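Local coordinates for protein Apc35852 (Geobacillus stearothermophilus, PDB 1U9C) that is of unknown function but belongs to the DJ-1/PfpI family, whose relatives include chaperones and cysteine proteases, at residues G100-F105 against V167-L172; S154-E159 against L172-L177; G188-F193 against N205-R210. All blocks are in the same frame, centred on the assembly; numbering follows the deposited sequence.

Contact 1. Residues G100-F105 against V167-L172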
ATOM      1  N   GLY A 100       9.689   5.161   0.473  1.00 21.38           N
ATOM      2  CA  GLY A 100       9.136   6.511   0.323  1.00 20.98           C
ATOM      3  C   GLY A 100       7.875   6.675   1.117  1.00 20.41           C
ATOM      4  O   GLY A 100       7.640   7.736   1.681  1.00 20.98           O
ATOM      5  N   THR A 101       7.031   5.640   1.188  1.00 20.79           N
ATOM      6  CA  THR A 101       5.789   5.745   1.894  1.00 20.39           C
ATOM      7  C   THR A 101       5.933   6.123   3.362  1.00 20.88           C
ATOM      8  O   THR A 101       5.044   6.729   3.931  1.00 20.84           O
ATOM      9  CB  THR A 101       4.947   4.433   1.816  1.00 21.31           C
ATOM     10  OG1 THR A 101       5.692   3.352   2.448  1.00 21.72           O
ATOM     11  CG2 THR A 101       4.625   4.040   0.418  1.00 20.82           C
ATOM     12  N   MET A 102       7.015   5.690   4.008  1.00 20.90           N
ATOM     13  CA  MET A 102       7.220   5.959   5.417  1.00 21.06           C
ATOM     14  C   MET A 102       7.315   7.438   5.667  1.00 20.78           C
ATOM     15  O   MET A 102       7.132   7.884   6.825  1.00 22.66           O
ATOM     16  CB  MET A 102       8.500   5.264   5.906  1.00 21.58           C
ATOM     17  CG  MET A 102       8.392   3.715   5.841  1.00 23.92           C
ATOM     18  SD  MET A 102       7.300   3.098   7.149  1.00 22.89           S
ATOM     19  CE  MET A 102       8.344   3.273   8.635  1.00 23.86           C
ATOM     20  N   PHE A 103       7.651   8.208   4.651  1.00 20.86           N
ATOM     21  CA  PHE A 103       7.814   9.665   4.771  1.00 19.75           C
ATOM     22  C   PHE A 103       6.660  10.515   4.251  1.00 22.17           C
ATOM     23  O   PHE A 103       6.555  11.693   4.628  1.00 27.39           O
ATOM     24  CB  PHE A 103       9.063  10.092   4.017  1.00 20.30           C
ATOM     25  CG  PHE A 103      10.301   9.448   4.534  1.00 19.69           C
ATOM     26  CD1 PHE A 103      11.015  10.023   5.565  1.00 21.43           C
ATOM     27  CD2 PHE A 103      10.719   8.244   4.026  1.00 20.53           C
ATOM     28  CE1 PHE A 103      12.133   9.431   6.076  1.00 20.02           C
ATOM     29  CE2 PHE A 103      11.837   7.647   4.507  1.00 22.49           C
ATOM     30  CZ  PHE A 103      12.543   8.216   5.565  1.00 21.88           C
ATOM     31  N   ASP A 104       5.846  10.011   3.346  1.00 19.31           N
ATOM     32  CA  ASP A 104       4.729  10.819   2.828  1.00 19.38           C
ATOM     33  C   ASP A 104       3.343  10.172   3.027  1.00 18.53           C
ATOM     34  O   ASP A 104       2.369  10.855   2.708  1.00 19.21           O
ATOM     35  CB  ASP A 104       4.903  11.284   1.355  1.00 18.50           C
ATOM     36  CG  ASP A 104       4.950  10.189   0.315  1.00 19.06           C
ATOM     37  OD1 ASP A 104       4.961   8.995   0.660  1.00 20.46           O
ATOM     38  OD2 ASP A 104       4.895  10.556  -0.911  1.00 20.28           O
ATOM     39  N   PHE A 105       3.226   8.953   3.542  1.00 19.84           N
ATOM     40  CA  PHE A 105       1.904   8.402   3.858  1.00 19.45           C
ATOM     41  C   PHE A 105       1.398   8.639   5.291  1.00 19.84           C
ATOM     42  O   PHE A 105       0.241   8.990   5.424  1.00 19.81           O
ATOM     43  CB  PHE A 105       1.842   6.866   3.617  1.00 20.82           C
ATOM     44  CG  PHE A 105       1.677   6.425   2.189  1.00 19.72           C
ATOM     45  CD1 PHE A 105       1.761   7.271   1.104  1.00 19.88           C
ATOM     46  CD2 PHE A 105       1.335   5.089   1.937  1.00 20.73           C
ATOM     47  CE1 PHE A 105       1.533   6.830  -0.185  1.00 20.57           C
ATOM     48  CE2 PHE A 105       1.134   4.653   0.664  1.00 20.90           C
ATOM     49  CZ  PHE A 105       1.218   5.488  -0.391  1.00 20.73           C
ATOM     50  N   VAL A 167      17.482   2.654  11.328  1.00 23.41           N
ATOM     51  CA  VAL A 167      17.972   3.854  11.979  1.00 23.37           C
ATOM     52  C   VAL A 167      17.545   5.149  11.295  1.00 22.73           C
ATOM     53  O   VAL A 167      17.540   6.173  11.978  1.00 23.16           O
ATOM     54  CB  VAL A 167      19.493   3.808  12.150  1.00 23.57           C
ATOM     55  CG1 VAL A 167      19.888   2.637  13.010  1.00 24.55           C
ATOM     56  CG2 VAL A 167      20.223   3.792  10.812  1.00 25.49           C
ATOM     57  N   HIS A 168      17.178   5.097  10.010  1.00 22.89           N
ATOM     58  CA  HIS A 168      16.722   6.302   9.296  1.00 22.05           C
ATOM     59  C   HIS A 168      15.211   6.392   9.133  1.00 22.21           C
ATOM     60  O   HIS A 168      14.708   7.245   8.395  1.00 22.91           O
ATOM     61  CB  HIS A 168      17.367   6.389   7.922  1.00 20.74           C
ATOM     62  CG  HIS A 168      18.804   6.734   7.930  1.00 22.80           C
ATOM     63  ND1 HIS A 168      19.286   7.920   8.465  1.00 17.43           N
ATOM     64  CD2 HIS A 168      19.904   6.003   7.603  1.00 24.06           C
ATOM     65  CE1 HIS A 168      20.600   7.947   8.342  1.00 20.80           C
ATOM     66  NE2 HIS A 168      20.997   6.775   7.861  1.00 24.59           N
ATOM     67  N   MET A 169      14.454   5.468   9.714  1.00 23.31           N
ATOM     68  CA  MET A 169      13.007   5.548   9.685  1.00 22.12           C
ATOM     69  C   MET A 169      12.525   6.400  10.843  1.00 23.29           C
ATOM     70  O   MET A 169      13.075   6.356  11.938  1.00 24.09           O
ATOM     71  CB  MET A 169      12.406   4.156   9.832  1.00 23.90           C
ATOM     72  CG  MET A 169      12.639   3.289   8.630  1.00 21.39           C
ATOM     73  SD  MET A 169      12.017   3.883   7.037  1.00 25.25           S
ATOM     74  CE  MET A 169      13.552   4.582   6.387  1.00 25.21           C
ATOM     75  N   PRO A 170      11.477   7.184  10.575  1.00 22.04           N
ATOM     76  CA  PRO A 170      10.849   8.024  11.569  1.00 24.27           C
ATOM     77  C   PRO A 170      10.187   7.222  12.680  1.00 22.42           C
ATOM     78  O   PRO A 170       9.991   7.756  13.786  1.00 22.92           O
ATOM     79  CB  PRO A 170       9.822   8.809  10.756  1.00 24.91           C
ATOM     80  CG  PRO A 170       9.589   8.062   9.663  1.00 27.24           C
ATOM     81  CD  PRO A 170      10.876   7.394   9.249  1.00 25.99           C
ATOM     82  N   PHE A 171       9.834   5.985  12.340  1.00 23.50           N
ATOM     83  CA  PHE A 171       9.302   4.988  13.287  1.00 22.04           C
ATOM     84  C   PHE A 171       9.447   3.637  12.616  1.00 20.82           C
ATOM     85  O   PHE A 171       9.667   3.553  11.409  1.00 21.23           O
ATOM     86  CB  PHE A 171       7.827   5.248  13.575  1.00 22.81           C
ATOM     87  CG  PHE A 171       6.958   5.234  12.329  1.00 23.01           C
ATOM     88  CD1 PHE A 171       6.296   4.084  11.938  1.00 22.58           C
ATOM     89  CD2 PHE A 171       6.804   6.392  11.585  1.00 26.34           C
ATOM     90  CE1 PHE A 171       5.511   4.094  10.791  1.00 23.23           C
ATOM     91  CE2 PHE A 171       6.041   6.404  10.449  1.00 27.04           C
ATOM     92  CZ  PHE A 171       5.376   5.253  10.055  1.00 23.75           C
ATOM     93  N   LEU A 172       9.330   2.557  13.365  1.00 21.50           N
ATOM     94  CA  LEU A 172       9.348   1.223  12.774  1.00 20.93           C
ATOM     95  C   LEU A 172       7.898   0.771  12.537  1.00 21.14           C
ATOM     96  O   LEU A 172       7.061   0.866  13.421  1.00 22.54           O
ATOM     97  CB  LEU A 172      10.107   0.194  13.627  1.00 21.84           C
ATOM     98  CG  LEU A 172      11.620   0.364  13.686  1.00 21.83           C
ATOM     99  CD1 LEU A 172      12.267  -0.782  14.402  1.00 21.84           C
ATOM    100  CD2 LEU A 172      12.200   0.551  12.285  1.00 24.84           C
TER
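The side chain of M102 reaches across from helix 101-104 and lays its methyl group over one face of the F171 ring. M102 CE sits 3.9 Å from the centroid of the F171 ring and 20° off the normal, so this is a CH-pi contact. The sulfur follows less squarely. M102 SD lies 4.7 Å from the centroid of the F171 ring, at an oblique angle, which makes a Met-aromatic pair. The chain of M102 bends at both chi2 (-73°) and chi3 (-75°), and this folds CE back over F171 while CG stays against M169. M102 CE also lies 3.1 Å from F171 O.

A second sulfur-aromatic pair runs the other way. M169 SD stands 5.4 Å from the centroid of the F103 ring, again obliquely. Its own methyl touches the ring, with M169 CE 3.9 Å from F103 CZ. The two side chains cross at about a right angle.

The remaining contacts are apolar or edge contacts. M102 CG meets M169 SD at 3.8 Å, side chain against side chain. P170 CD approaches F103 CE1 obliquely, and P170 CG lies against the backbone O of M102. H168 O meets the ring of F103 at its edge, 3.7 Å from F103 CZ. Outside the pair, F103 stacks on H15.

The two segments thus pack two methionines against two phenylalanines. M102 also touches H130, which directly follows C129, the residue seen as 3-sulfinoalanine, so the packing borders that site. These forces are weak and undirected, and the contact depends on shape.

Contact 2. Residues S154-E159 against L172-L177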
ATOM      1  N   SER A 154       3.139  -6.564   7.614  1.00 21.97           N
ATOM      2  CA  SER A 154       3.851  -5.483   6.935  1.00 22.38           C
ATOM      3  C   SER A 154       5.282  -5.901   6.819  1.00 21.47           C
ATOM      4  O   SER A 154       5.686  -6.902   7.387  1.00 22.33           O
ATOM      5  CB  SER A 154       3.793  -4.146   7.667  1.00 22.04           C
ATOM      6  OG  SER A 154       4.569  -4.129   8.884  1.00 22.60           O
ATOM      7  N   PHE A 155       6.097  -5.028   6.229  1.00 23.30           N
ATOM      8  CA  PHE A 155       7.536  -5.179   6.277  1.00 23.56           C
ATOM      9  C   PHE A 155       7.916  -5.270   7.743  1.00 23.45           C
ATOM     10  O   PHE A 155       7.489  -4.480   8.561  1.00 23.11           O
ATOM     11  CB  PHE A 155       8.192  -3.959   5.691  1.00 24.05           C
ATOM     12  CG  PHE A 155       9.570  -4.183   5.183  1.00 26.28           C
ATOM     13  CD1 PHE A 155       9.784  -4.890   4.039  1.00 29.95           C
ATOM     14  CD2 PHE A 155      10.641  -3.584   5.804  1.00 25.33           C
ATOM     15  CE1 PHE A 155      11.048  -5.020   3.537  1.00 32.36           C
ATOM     16  CE2 PHE A 155      11.909  -3.713   5.293  1.00 27.59           C
ATOM     17  CZ  PHE A 155      12.102  -4.412   4.165  1.00 25.75           C
ATOM     18  N   THR A 156       8.697  -6.275   8.069  1.00 23.27           N
ATOM     19  CA  THR A 156       8.974  -6.543   9.470  1.00 23.84           C
ATOM     20  C   THR A 156      10.156  -5.754   9.954  1.00 23.04           C
ATOM     21  O   THR A 156      11.011  -5.338   9.171  1.00 24.59           O
ATOM     22  CB  THR A 156       9.233  -8.044   9.706  1.00 24.44           C
ATOM     23  OG1 THR A 156      10.368  -8.483   8.948  1.00 25.07           O
ATOM     24  CG2 THR A 156       8.059  -8.914   9.292  1.00 25.34           C
ATOM     25  N   ASP A 157      10.219  -5.607  11.270  1.00 24.13           N
ATOM     26  CA  ASP A 157      11.358  -4.943  11.894  1.00 23.95           C
ATOM     27  C   ASP A 157      12.637  -5.682  11.586  1.00 24.73           C
ATOM     28  O   ASP A 157      13.668  -5.054  11.403  1.00 23.74           O
ATOM     29  CB  ASP A 157      11.211  -4.856  13.386  1.00 24.79           C
ATOM     30  CG  ASP A 157      10.072  -3.975  13.826  1.00 24.35           C
ATOM     31  OD1 ASP A 157       9.496  -3.219  13.015  1.00 26.68           O
ATOM     32  OD2 ASP A 157       9.713  -3.979  15.033  1.00 26.50           O
ATOM     33  N   GLU A 158      12.583  -7.023  11.563  1.00 25.35           N
ATOM     34  CA  GLU A 158      13.732  -7.845  11.151  1.00 26.54           C
ATOM     35  C   GLU A 158      14.196  -7.572   9.729  1.00 26.61           C
ATOM     36  O   GLU A 158      15.376  -7.434   9.463  1.00 26.38           O
ATOM     37  CB  GLU A 158      13.397  -9.347  11.271  1.00 26.86           C
ATOM     38  CG  GLU A 158      14.589 -10.263  10.962  1.00 27.52           C
ATOM     39  CD  GLU A 158      14.219 -11.742  10.801  1.00 29.56           C
ATOM     40  OE1 GLU A 158      13.022 -12.082  10.687  1.00 36.24           O
ATOM     41  OE2 GLU A 158      15.145 -12.580  10.798  1.00 34.61           O
ATOM     42  N   GLU A 159      13.251  -7.476   8.800  1.00 26.73           N
ATOM     43  CA  GLU A 159      13.575  -7.134   7.424  1.00 27.53           C
ATOM     44  C   GLU A 159      14.164  -5.721   7.359  1.00 26.88           C
ATOM     45  O   GLU A 159      15.143  -5.513   6.667  1.00 28.18           O
ATOM     46  CB  GLU A 159      12.350  -7.242   6.518  1.00 28.04           C
ATOM     47  CG  GLU A 159      12.013  -8.681   6.130  1.00 28.46           C
ATOM     48  CD  GLU A 159      10.576  -8.902   5.661  1.00 28.16           C
ATOM     49  OE1 GLU A 159       9.638  -8.338   6.277  1.00 27.27           O
ATOM     50  OE2 GLU A 159      10.371  -9.704   4.722  1.00 26.73           O
ATOM     51  N   LEU A 172       9.330   2.557  13.365  1.00 21.50           N
ATOM     52  CA  LEU A 172       9.348   1.223  12.774  1.00 20.93           C
ATOM     53  C   LEU A 172       7.898   0.771  12.537  1.00 21.14           C
ATOM     54  O   LEU A 172       7.061   0.866  13.421  1.00 22.54           O
ATOM     55  CB  LEU A 172      10.107   0.194  13.627  1.00 21.84           C
ATOM     56  CG  LEU A 172      11.620   0.364  13.686  1.00 21.83           C
ATOM     57  CD1 LEU A 172      12.267  -0.782  14.402  1.00 21.84           C
ATOM     58  CD2 LEU A 172      12.200   0.551  12.285  1.00 24.84           C
ATOM     59  N   LEU A 173       7.618   0.314  11.336  1.00 21.86           N
ATOM     60  CA  LEU A 173       6.250   0.046  10.923  1.00 21.45           C
ATOM     61  C   LEU A 173       5.550  -1.101  11.686  1.00 20.33           C
ATOM     62  O   LEU A 173       4.491  -0.895  12.240  1.00 19.48           O
ATOM     63  CB  LEU A 173       6.248  -0.220   9.434  1.00 21.45           C
ATOM     64  CG  LEU A 173       4.890  -0.534   8.807  1.00 21.35           C
ATOM     65  CD1 LEU A 173       3.928   0.530   9.147  1.00 19.69           C
ATOM     66  CD2 LEU A 173       4.995  -0.634   7.300  1.00 22.43           C
ATOM     67  N   GLU A 174       6.192  -2.252  11.765  1.00 20.85           N
ATOM     68  CA  GLU A 174       5.603  -3.381  12.510  1.00 21.59           C
ATOM     69  C   GLU A 174       5.356  -2.984  13.976  1.00 21.57           C
ATOM     70  O   GLU A 174       4.276  -3.182  14.561  1.00 22.22           O
ATOM     71  CB  GLU A 174       6.530  -4.618  12.444  1.00 21.64           C
ATOM     72  CG  GLU A 174       6.232  -5.703  13.491  1.00 21.30           C
ATOM     73  CD  GLU A 174       7.212  -6.884  13.477  1.00 24.42           C
ATOM     74  OE1 GLU A 174       8.179  -6.956  12.671  1.00 24.05           O
ATOM     75  OE2 GLU A 174       7.019  -7.798  14.332  1.00 27.87           O
ATOM     76  N   SER A 175       6.387  -2.395  14.579  1.00 22.11           N
ATOM     77  CA  SER A 175       6.311  -1.973  15.966  1.00 22.78           C
ATOM     78  C   SER A 175       5.167  -1.013  16.188  1.00 21.65           C
ATOM     79  O   SER A 175       4.430  -1.094  17.174  1.00 22.22           O
ATOM     80  CB  SER A 175       7.613  -1.263  16.339  1.00 22.97           C
ATOM     81  OG  SER A 175       8.636  -2.233  16.465  1.00 29.83           O
ATOM     82  N   THR A 176       5.034  -0.084  15.248  1.00 22.19           N
ATOM     83  CA  THR A 176       4.033   0.948  15.383  1.00 22.73           C
ATOM     84  C   THR A 176       2.618   0.398  15.173  1.00 22.83           C
ATOM     85  O   THR A 176       1.662   0.771  15.871  1.00 23.43           O
ATOM     86  CB  THR A 176       4.429   2.179  14.518  1.00 23.98           C
ATOM     87  OG1 THR A 176       5.699   2.663  14.983  1.00 23.19           O
ATOM     88  CG2 THR A 176       3.527   3.370  14.773  1.00 25.67           C
ATOM     89  N   LEU A 177       2.463  -0.494  14.188  1.00 22.24           N
ATOM     90  CA  LEU A 177       1.174  -1.137  13.995  1.00 22.45           C
ATOM     91  C   LEU A 177       0.734  -1.922  15.224  1.00 22.24           C
ATOM     92  O   LEU A 177      -0.423  -1.866  15.634  1.00 21.27           O
ATOM     93  CB  LEU A 177       1.216  -2.089  12.801  1.00 22.76           C
ATOM     94  CG  LEU A 177       1.301  -1.449  11.438  1.00 22.86           C
ATOM     95  CD1 LEU A 177       1.706  -2.494  10.425  1.00 22.76           C
ATOM     96  CD2 LEU A 177       0.016  -0.731  11.081  1.00 24.04           C
TER
HETATM   97  O   HOH W   1       8.774  -2.739  10.364  1.00 27.30           O
HETATM   98  O   HOH W   2      10.521  -8.415  12.997  1.00 35.05           O
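E174 OE1 is gripped by two donors, one of them the backbone of D157. D157 N donates to E174 OE1 at 2.8 Å with an N-H...O angle of 166°, on the anti side of the carboxylate. A water held by E158 N donates to the same oxygen. CG of E174 is anti to the backbone N (chi1 163°) and the chain beyond is extended, which carries the carboxylate to the first turn of helix 157-163. OE2 of E174 is in a salt bridge with R178.

D157 answers in the other direction. S175 OG donates to D157 OD2 over a short 2.5 Å, on the syn side. D157 OD1 takes a bond from a second water. That water also donates to F155 O and accepts from E174 N, so it joins both backbones. The two carboxylates stack with planes 30° apart, and D157 OD1 is 4.0 Å from E174 OE1. This like-charge approach is probably eased by the donors around it. With an alanine in place of D157, S175 OG would probably lose this acceptor, and the water that bridges to E174 N would be held less firmly.

Carbon atoms of the leucines lie beside these polar groups. D157 OD1 rests 3.5 Å from L172 CB. S154 OG packs on L173 CG and L177 CD1, and donates to F155 O.

Side chains of each helix start serve backbone N-H groups of the other, directly or through water. T156 and E159 form a capping box: E159 N donates to T156 OG1 at 3.1 Å, and T156 N to E159 OE1. This capped start of helix 157-163 packs against the first turn of helix 173-179, whose N-cap residue is L172.

Contact 3. Residues G188-F193 against N205-R210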
ATOM      1  N   GLY A 188       8.294 -16.011   6.955  1.00 28.62           N
ATOM      2  CA  GLY A 188       9.732 -15.865   6.822  1.00 29.24           C
ATOM      3  C   GLY A 188      10.108 -14.578   6.120  1.00 29.97           C
ATOM      4  O   GLY A 188       9.396 -14.124   5.218  1.00 29.96           O
ATOM      5  N   LYS A 189      11.223 -13.971   6.524  1.00 30.61           N
ATOM      6  CA  LYS A 189      11.689 -12.781   5.824  1.00 31.67           C
ATOM      7  C   LYS A 189      11.724 -13.100   4.328  1.00 31.88           C
ATOM      8  O   LYS A 189      12.079 -14.197   3.923  1.00 32.69           O
ATOM      9  CB  LYS A 189      13.059 -12.292   6.337  1.00 32.04           C
ATOM     10  CG  LYS A 189      14.189 -13.309   6.369  1.00 33.29           C
ATOM     11  CD  LYS A 189      15.502 -12.619   6.682  1.00 33.49           C
ATOM     12  CE  LYS A 189      16.591 -13.599   7.010  1.00 33.96           C
ATOM     13  NZ  LYS A 189      17.889 -12.912   7.264  1.00 34.95           N
ATOM     14  N   TRP A 190      11.309 -12.144   3.517  1.00 31.58           N
ATOM     15  CA  TRP A 190      11.366 -12.252   2.053  1.00 31.49           C
ATOM     16  C   TRP A 190      10.590 -13.397   1.429  1.00 31.97           C
ATOM     17  O   TRP A 190      10.897 -13.778   0.309  1.00 33.00           O
ATOM     18  CB  TRP A 190      12.831 -12.315   1.562  1.00 33.06           C
ATOM     19  CG  TRP A 190      13.737 -11.397   2.247  1.00 34.18           C
ATOM     20  CD1 TRP A 190      14.843 -11.716   2.992  1.00 34.87           C
ATOM     21  CD2 TRP A 190      13.633  -9.974   2.265  1.00 34.31           C
ATOM     22  NE1 TRP A 190      15.423 -10.567   3.473  1.00 35.66           N
ATOM     23  CE2 TRP A 190      14.705  -9.486   3.035  1.00 36.04           C
ATOM     24  CE3 TRP A 190      12.738  -9.055   1.700  1.00 35.91           C
ATOM     25  CZ2 TRP A 190      14.897  -8.124   3.265  1.00 36.80           C
ATOM     26  CZ3 TRP A 190      12.937  -7.721   1.924  1.00 35.38           C
ATOM     27  CH2 TRP A 190      14.019  -7.262   2.695  1.00 36.00           C
ATOM     28  N   THR A 191       9.610 -13.955   2.140  1.00 30.68           N
ATOM     29  CA  THR A 191       8.700 -14.924   1.561  1.00 29.82           C
ATOM     30  C   THR A 191       7.309 -14.334   1.353  1.00 29.94           C
ATOM     31  O   THR A 191       6.936 -13.365   2.018  1.00 29.96           O
ATOM     32  CB  THR A 191       8.552 -16.171   2.476  1.00 30.21           C
ATOM     33  OG1 THR A 191       7.970 -15.802   3.742  1.00 29.10           O
ATOM     34  CG2 THR A 191       9.901 -16.750   2.846  1.00 30.37           C
ATOM     35  N   ASP A 192       6.548 -14.942   0.451  1.00 28.31           N
ATOM     36  CA  ASP A 192       5.200 -14.520   0.154  1.00 29.36           C
ATOM     37  C   ASP A 192       4.354 -14.825   1.364  1.00 28.59           C
ATOM     38  O   ASP A 192       4.127 -15.983   1.712  1.00 30.50           O
ATOM     39  CB  ASP A 192       4.676 -15.223  -1.111  1.00 28.87           C
ATOM     40  CG  ASP A 192       3.206 -14.974  -1.366  1.00 30.90           C
ATOM     41  OD1 ASP A 192       2.629 -14.051  -0.748  1.00 29.60           O
ATOM     42  OD2 ASP A 192       2.532 -15.694  -2.135  1.00 37.47           O
ATOM     43  N   PHE A 193       3.887 -13.780   1.995  1.00 25.29           N
ATOM     44  CA  PHE A 193       2.982 -13.857   3.097  1.00 24.46           C
ATOM     45  C   PHE A 193       1.982 -12.710   3.027  1.00 23.61           C
ATOM     46  O   PHE A 193       2.359 -11.525   3.055  1.00 24.12           O
ATOM     47  CB  PHE A 193       3.716 -13.794   4.443  1.00 24.63           C
ATOM     48  CG  PHE A 193       2.784 -13.966   5.598  1.00 24.26           C
ATOM     49  CD1 PHE A 193       2.244 -15.226   5.889  1.00 27.19           C
ATOM     50  CD2 PHE A 193       2.388 -12.891   6.346  1.00 25.23           C
ATOM     51  CE1 PHE A 193       1.353 -15.369   6.923  1.00 28.33           C
ATOM     52  CE2 PHE A 193       1.502 -13.047   7.402  1.00 26.58           C
ATOM     53  CZ  PHE A 193       0.977 -14.287   7.683  1.00 27.50           C
ATOM     54  N   ASN A 205       5.903  -8.104   1.936  1.00 25.04           N
ATOM     55  CA  ASN A 205       7.090  -7.715   1.191  1.00 24.97           C
ATOM     56  C   ASN A 205       6.841  -7.816  -0.329  1.00 24.45           C
ATOM     57  O   ASN A 205       5.747  -8.158  -0.755  1.00 23.03           O
ATOM     58  CB  ASN A 205       8.232  -8.582   1.651  1.00 26.64           C
ATOM     59  CG  ASN A 205       7.854 -10.006   1.604  1.00 24.43           C
ATOM     60  OD1 ASN A 205       7.162 -10.383   0.697  1.00 26.11           O
ATOM     61  ND2 ASN A 205       8.223 -10.798   2.618  1.00 27.61           N
ATOM     62  N   PRO A 206       7.836  -7.511  -1.161  1.00 24.00           N
ATOM     63  CA  PRO A 206       7.586  -7.494  -2.603  1.00 23.83           C
ATOM     64  C   PRO A 206       7.083  -8.804  -3.116  1.00 24.79           C
ATOM     65  O   PRO A 206       6.255  -8.858  -3.992  1.00 25.68           O
ATOM     66  CB  PRO A 206       8.963  -7.119  -3.202  1.00 24.65           C
ATOM     67  CG  PRO A 206       9.612  -6.379  -2.170  1.00 25.70           C
ATOM     68  CD  PRO A 206       9.172  -6.988  -0.844  1.00 24.82           C
ATOM     69  N   GLN A 207       7.570  -9.874  -2.517  1.00 24.69           N
ATOM     70  CA  GLN A 207       7.182 -11.220  -2.872  1.00 24.98           C
ATOM     71  C   GLN A 207       5.721 -11.565  -2.538  1.00 25.19           C
ATOM     72  O   GLN A 207       5.196 -12.612  -2.983  1.00 25.66           O
ATOM     73  CB  GLN A 207       8.103 -12.241  -2.156  1.00 25.89           C
ATOM     74  CG  GLN A 207       9.610 -12.153  -2.499  1.00 29.19           C
ATOM     75  CD  GLN A 207      10.380 -10.983  -1.882  1.00 31.32           C
ATOM     76  OE1 GLN A 207       9.948 -10.338  -0.936  1.00 28.23           O
ATOM     77  NE2 GLN A 207      11.602 -10.755  -2.394  1.00 37.21           N
ATOM     78  N   SER A 208       5.070 -10.699  -1.762  1.00 22.28           N
ATOM     79  CA  SER A 208       3.653 -10.855  -1.401  1.00 22.11           C
ATOM     80  C   SER A 208       2.693 -10.059  -2.293  1.00 22.20           C
ATOM     81  O   SER A 208       1.484 -10.049  -1.996  1.00 22.54           O
ATOM     82  CB  SER A 208       3.490 -10.367   0.028  1.00 22.47           C
ATOM     83  OG  SER A 208       4.414 -11.012   0.892  1.00 22.73           O
ATOM     84  N   SER A 209       3.197  -9.364  -3.311  1.00 22.28           N
ATOM     85  CA  SER A 209       2.366  -8.445  -4.114  1.00 22.79           C
ATOM     86  C   SER A 209       1.223  -9.162  -4.789  1.00 22.73           C
ATOM     87  O   SER A 209       0.062  -8.740  -4.709  1.00 23.11           O
ATOM     88  CB  SER A 209       3.210  -7.729  -5.147  1.00 23.34           C
ATOM     89  OG  SER A 209       4.230  -6.937  -4.537  1.00 24.82           O
ATOM     90  N   ARG A 210       1.505 -10.277  -5.442  1.00 22.84           N
ATOM     91  CA  ARG A 210       0.501 -11.004  -6.129  1.00 23.27           C
ATOM     92  C   ARG A 210      -0.599 -11.575  -5.228  1.00 21.70           C
ATOM     93  O   ARG A 210      -1.793 -11.402  -5.482  1.00 22.87           O
ATOM     94  CB  ARG A 210       1.080 -12.105  -6.998  1.00 23.98           C
ATOM     95  CG  ARG A 210       0.064 -12.733  -7.877  1.00 25.95           C
ATOM     96  CD  ARG A 210       0.666 -13.730  -8.904  1.00 28.53           C
ATOM     97  NE  ARG A 210       1.632 -13.001  -9.725  1.00 35.17           N
ATOM     98  CZ  ARG A 210       1.366 -12.343 -10.857  1.00 34.58           C
ATOM     99  NH1 ARG A 210       0.147 -12.374 -11.416  1.00 38.16           N
ATOM    100  NH2 ARG A 210       2.359 -11.708 -11.469  1.00 35.16           N
TER
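N205 ND2 donates to T191 O at 2.9 Å, with an N-H...O angle of 156°. The acceptor lies almost in the amide plane of N205, while the donor is tilted from the carbonyl plane of T191. ND2 has a second partner in E159, which also accepts from W190 N. The second bond across the contact is F193 N to S208 OG, at 3.0 Å and nearly straight at 169°. S208 OG lies beside the backbone N of its own residue (chi1 -53°), and from there it meets the F193 N-H.

The turn that presents T191 is a type II beta turn from G188 to T191. G188 O receives both T191 N and T191 OG1, from the same face of its plane. The bond from T191 OG1 to G188 O is the shorter, at 2.7 Å. On the other segment, P206 O accepts from S209 OG and S209 N from one face, linking the 3-10 turn 206-208 to the first residue of helix 209-221.

Packing spreads outward from these bonds. D192 CB lies 3.3 Å from Q207 O. D192 OD1 comes to 3.4 Å from S208 CA and is hydrogen-bonded to S211 in helix 209-221. Q207 CG rests 3.5 Å from W190 O. The indole of W190 leads away to E162, which takes its NE1.

The chemistry is mostly side chain to backbone. Two small polar side chains, an amide and a hydroxyl, bind one carbonyl and one N-H of the loop. They hold the end of the turn and the residues just after it beside the start of helix 209-221.

Contacts 1 and 2 lie on the same side of the chain's centre, and contact 3 follows beyond contact 2. The centres of contacts 1 and 2 are about 11 Å apart. They share L172, the residue before helix 173-179, and along the sequence their segments alternate. Contact 3 comes later in the chain. Its centre is about 14 Å from that of contact 2 and about 20 Å from that of contact 1, which it does not touch. It adjoins the antiparallel pair 194-197 and 200-203 at the edge of the main sheet. Contact 1 joins the loop before helix 173-179 to helix 101-104, contact 2 pairs the starts of helices 157-163 and 173-179, and E159 links contact 3 to them, probably by hydrogen bonds.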